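Local coordinates for HAD-superfamily hydrolase, subfamily IA, variant 1 (Ehrlichia chaffeensis, PDB 3KZX), which probably hydrolyses 2-phosphoglycolate to glycolate and phosphate, as a phosphatase of the haloacid dehalogenase-like superfamily, at residues D31-N34 and D38-I41; L213-K216 and D220-N223. All coordinates share one frame; numbering follows the deposited sequence.

Overall arrangement
Contact 1 comes first along the chain and is complete before contact 2 begins. Their centres lie about 17 Å apart, and their nearest atoms about 8 Å. Residues 31-34 follow 27-30, an inner strand of the six-stranded parallel sheet. Residues 213-216 include strand 213-215, at one outer edge. Strands 180-184 and 199-203 lie between these two. Contact 1 is buried, where the chain turns from the sheet toward helices 45-54, 70-78 and 82-95. Its sequence is a variant of the first superfamily motif, with a tyrosine in place of the usual second aspartate. Contact 1 thus lies at the probable active-site end, while contact 2 joins the edge strand to the last helix, 218-229.

Contact 1: D31-N34 and D38-I41; sequences DWYN and DTSI
The Y33 ring meets the methyl of T39 obliquely, with CD1 of Y33 3.5 Å from CG2 of T39. One face of this ring carries W32, whose CD1 lies 3.7 Å above the ring plane, toward its rim. The second flat group is the N34 amide. Its OD1 accepts a hydrogen bond of 2.8 Å from T39 OG1, at a C=O...donor angle of 132°, with the donor tilted 20° from the carbonyl plane. T39 divides its two branches. OG1 stands between its own backbone N and carbonyl carbon (chi1 61°) and serves N34, while CG2 serves Y33. Water 2 is 2.8 Å from N34 ND2 and donates to T39 OG1. Water 1 accepts from the backbone N of T39. S40 N donates to D38 OD1, an Asx turn, and S40 OG donates to the same oxygen. Y33 OH bonds to D100 and K128. D31 fits the position of the superfamily nucleophile, and Y33 stands where its phosphatases commonly have a second aspartate. Helix 32-36 and strand 37-38 are consistent with the squiggle and the first strand of the flap, whose partner is 103-104. The chemistry favours one orientation of the amide: N34 OD1 accepts from T39, while ND2 donates to water 2 and weakly to E90. This ties the turn after D31 to the start of the cap connection.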
loop_
_atom_site.group_PDB
_atom_site.type_symbol
_atom_site.label_atom_id
_atom_site.label_comp_id
_atom_site.label_asym_id
_atom_site.label_seq_id
_atom_site.Cartn_x
_atom_site.Cartn_y
_atom_site.Cartn_z
ATOM N N ASP A 31 1.361 -3.295 -2.293
ATOM C CA ASP A 31 0.335 -2.899 -1.356
ATOM C C ASP A 31 -0.192 -1.541 -1.795
ATOM O O ASP A 31 0.449 -0.850 -2.612
ATOM C CB ASP A 31 0.947 -2.809 0.038
ATOM C CG ASP A 31 -0.110 -2.862 1.165
ATOM O OD1 ASP A 31 -1.327 -2.891 0.890
ATOM O OD2 ASP A 31 0.315 -2.910 2.331
ATOM N N TRP A 32 -1.358 -1.159 -1.268
ATOM C CA TRP A 32 -2.029 0.055 -1.656
ATOM C C TRP A 32 -1.678 1.192 -0.657
ATOM O O TRP A 32 -0.807 2.029 -0.919
ATOM C CB TRP A 32 -3.546 -0.236 -1.779
ATOM C CG TRP A 32 -4.378 0.863 -2.251
ATOM C CD1 TRP A 32 -5.320 1.541 -1.528
ATOM C CD2 TRP A 32 -4.347 1.485 -3.545
ATOM N NE1 TRP A 32 -5.886 2.525 -2.295
ATOM C CE2 TRP A 32 -5.309 2.509 -3.539
ATOM C CE3 TRP A 32 -3.597 1.270 -4.706
ATOM C CZ2 TRP A 32 -5.555 3.315 -4.652
ATOM C CZ3 TRP A 32 -3.839 2.081 -5.813
ATOM C CH2 TRP A 32 -4.811 3.091 -5.771
ATOM N N TYR A 33 -2.287 1.178 0.515
ATOM C CA TYR A 33 -2.087 2.263 1.462
ATOM C C TYR A 33 -0.641 2.267 1.990
ATOM O O TYR A 33 -0.150 1.251 2.419
ATOM C CB TYR A 33 -3.038 2.141 2.651
ATOM C CG TYR A 33 -4.486 2.534 2.398
ATOM C CD1 TYR A 33 -4.820 3.616 1.570
ATOM C CD2 TYR A 33 -5.499 1.869 3.026
ATOM C CE1 TYR A 33 -6.136 3.956 1.357
ATOM C CE2 TYR A 33 -6.837 2.222 2.844
ATOM C CZ TYR A 33 -7.153 3.248 2.005
ATOM O OH TYR A 33 -8.486 3.592 1.864
ATOM N N ASN A 34 0.011 3.437 1.950
ATOM C CA ASN A 34 1.383 3.625 2.451
ATOM C C ASN A 34 2.493 2.944 1.631
ATOM O O ASN A 34 3.662 2.965 2.008
ATOM C CB ASN A 34 1.440 3.311 3.941
ATOM C CG ASN A 34 0.361 4.069 4.705
ATOM O OD1 ASN A 34 0.346 5.303 4.710
ATOM N ND2 ASN A 34 -0.581 3.347 5.294
ATOM N N ASP A 38 -0.101 7.623 -0.740
ATOM C CA ASP A 38 0.337 8.428 0.381
ATOM C C ASP A 38 -0.912 8.810 1.161
ATOM O O ASP A 38 -1.753 9.559 0.643
ATOM C CB ASP A 38 1.074 9.670 -0.135
ATOM C CG ASP A 38 1.604 10.535 0.985
ATOM O OD1 ASP A 38 1.139 10.387 2.150
ATOM O OD2 ASP A 38 2.447 11.401 0.678
ATOM N N THR A 39 -1.081 8.272 2.369
ATOM C CA THR A 39 -2.316 8.549 3.137
ATOM C C THR A 39 -2.222 9.858 3.969
ATOM O O THR A 39 -3.135 10.194 4.700
ATOM C CB THR A 39 -2.748 7.390 4.047
ATOM O OG1 THR A 39 -1.733 7.120 5.010
ATOM C CG2 THR A 39 -3.013 6.102 3.237
ATOM N N SER A 40 -1.126 10.575 3.843
ATOM C CA SER A 40 -0.916 11.814 4.591
ATOM C C SER A 40 -1.221 13.069 3.761
ATOM O O SER A 40 -1.152 14.174 4.281
ATOM C CB SER A 40 0.523 11.884 5.088
ATOM O OG SER A 40 1.383 12.333 4.031
ATOM N N ILE A 41 -1.552 12.923 2.490
ATOM C CA ILE A 41 -1.844 14.098 1.673
ATOM C C ILE A 41 -3.327 14.024 1.326
ATOM O O ILE A 41 -3.784 13.040 0.750
ATOM C CB ILE A 41 -0.885 14.185 0.436
ATOM C CG1 ILE A 41 0.538 14.509 0.940
ATOM C CG2 ILE A 41 -1.397 15.205 -0.593
ATOM C CD1 ILE A 41 1.512 15.190 -0.074
HETATM O O HOH W 1 1.375 7.255 3.550
HETATM O O HOH W 2 -2.551 4.957 6.512
#

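Contact 2: L213-K216 and D220-N223; sequences LSFK and DIRN
F215 and I221 form the apolar part of this contact. CG1 of I221 lies 3.5 Å from CB of F215. The same CG1 is 3.6 Å from CG of F215 and 3.7 Å from its CD2, so it rests against the base of the ring rather than its far end. The approach to the ring is oblique. I221 CG1 is anti to its carbonyl carbon (chi1 -67°), and from there the chain runs on to CD1, which comes 4.0 Å from F215 CB. D220 adds a further nonpolar touch. Its CB sits 3.8 Å from CD1 of F215, and the carboxylate and ring planes are 48° apart.

No direct hydrogen bond joins the two segments, but a water does. Water 3 accepts from the backbone N of K216 at 2.8 Å and donates to OD2 of D220 at 2.7 Å. It also lies at the edge of the F215 ring, in its plane. The polar bridge therefore runs beside the apolar contact, where the chain leaves the strand. N217, just before the helix, accepts through OD1 from the backbone N of D220.

The contact thus packs edge strand 213-215 against helix 218-229, which follows it directly in the chain. F215 also touches I201 of strand 199-203 and meets the ring of F224, further along the same helix. I221 continues inward, reaching Y203 of strand 199-203 and L111 of helix 108-117. R222 bonds to T114 of that helix. Helix 218-229 therefore packs against the edge strand and also touches helix 108-117.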
loop_
_atom_site.group_PDB
_atom_site.type_symbol
_atom_site.label_atom_id
_atom_site.label_comp_id
_atom_site.label_asym_id
_atom_site.label_seq_id
_atom_site.Cartn_x
_atom_site.Cartn_y
_atom_site.Cartn_z
ATOM N N LEU A 213 15.638 -6.460 1.139
ATOM C CA LEU A 213 15.813 -5.341 0.207
ATOM C C LEU A 213 14.893 -4.220 0.657
ATOM O O LEU A 213 13.720 -4.475 0.943
ATOM C CB LEU A 213 15.429 -5.727 -1.227
ATOM C CG LEU A 213 16.442 -6.273 -2.191
ATOM C CD1 LEU A 213 15.715 -6.684 -3.499
ATOM C CD2 LEU A 213 17.557 -5.255 -2.441
ATOM N N SER A 214 15.418 -2.994 0.694
ATOM C CA SER A 214 14.676 -1.821 1.163
ATOM C C SER A 214 14.970 -0.628 0.265
ATOM O O SER A 214 16.121 -0.372 -0.052
ATOM C CB SER A 214 15.121 -1.458 2.582
ATOM O OG SER A 214 14.851 -2.549 3.442
ATOM N N PHE A 215 13.927 0.105 -0.093
ATOM C CA PHE A 215 14.036 1.342 -0.852
ATOM C C PHE A 215 13.100 2.381 -0.261
ATOM O O PHE A 215 12.045 2.029 0.285
ATOM C CB PHE A 215 13.649 1.105 -2.313
ATOM C CG PHE A 215 14.593 0.208 -3.047
ATOM C CD1 PHE A 215 15.764 0.715 -3.604
ATOM C CD2 PHE A 215 14.306 -1.149 -3.198
ATOM C CE1 PHE A 215 16.618 -0.129 -4.299
ATOM C CE2 PHE A 215 15.153 -1.976 -3.869
ATOM C CZ PHE A 215 16.287 -1.479 -4.447
ATOM N N LYS A 216 13.485 3.648 -0.386
ATOM C CA LYS A 216 12.763 4.759 0.215
ATOM C C LYS A 216 11.768 5.418 -0.775
ATOM O O LYS A 216 10.834 6.108 -0.377
ATOM C CB LYS A 216 13.749 5.782 0.761
ATOM C CG LYS A 216 14.530 5.263 1.949
ATOM C CD LYS A 216 15.479 6.305 2.488
ATOM C CE LYS A 216 16.130 5.819 3.798
ATOM N NZ LYS A 216 17.378 6.622 4.092
ATOM N N ASP A 220 13.968 4.839 -7.186
ATOM C CA ASP A 220 15.043 3.889 -6.947
ATOM C C ASP A 220 14.612 2.454 -7.238
ATOM O O ASP A 220 15.397 1.687 -7.801
ATOM C CB ASP A 220 15.591 3.999 -5.512
ATOM C CG ASP A 220 16.281 5.355 -5.239
ATOM O OD1 ASP A 220 16.832 5.974 -6.174
ATOM O OD2 ASP A 220 16.297 5.795 -4.082
ATOM N N ILE A 221 13.354 2.123 -6.934
ATOM C CA ILE A 221 12.859 0.779 -7.214
ATOM C C ILE A 221 12.771 0.583 -8.717
ATOM O O ILE A 221 13.177 -0.464 -9.232
ATOM C CB ILE A 221 11.495 0.516 -6.600
ATOM C CG1 ILE A 221 11.600 0.498 -5.063
ATOM C CG2 ILE A 221 10.888 -0.800 -7.168
ATOM C CD1 ILE A 221 10.236 0.451 -4.307
ATOM N N ARG A 222 12.273 1.603 -9.434
ATOM C CA ARG A 222 12.196 1.537 -10.896
ATOM C C ARG A 222 13.594 1.354 -11.520
ATOM O O ARG A 222 13.768 0.522 -12.409
ATOM C CB ARG A 222 11.508 2.758 -11.470
ATOM C CG ARG A 222 11.290 2.686 -12.997
ATOM C CD ARG A 222 10.733 4.004 -13.479
ATOM N NE ARG A 222 10.793 4.181 -14.928
ATOM C CZ ARG A 222 11.862 4.586 -15.612
ATOM N NH1 ARG A 222 13.012 4.881 -15.008
ATOM N NH2 ARG A 222 11.782 4.699 -16.923
ATOM N N ASN A 223 14.565 2.147 -11.086
ATOM C CA ASN A 223 15.945 1.967 -11.560
ATOM C C ASN A 223 16.480 0.553 -11.310
ATOM O O ASN A 223 17.113 -0.036 -12.199
ATOM C CB ASN A 223 16.884 3.009 -10.961
ATOM C CG ASN A 223 16.645 4.393 -11.518
ATOM O OD1 ASN A 223 16.905 5.414 -10.852
ATOM N ND2 ASN A 223 16.134 4.446 -12.725
HETATM O O HOH W 3 15.713 4.234 -1.932
#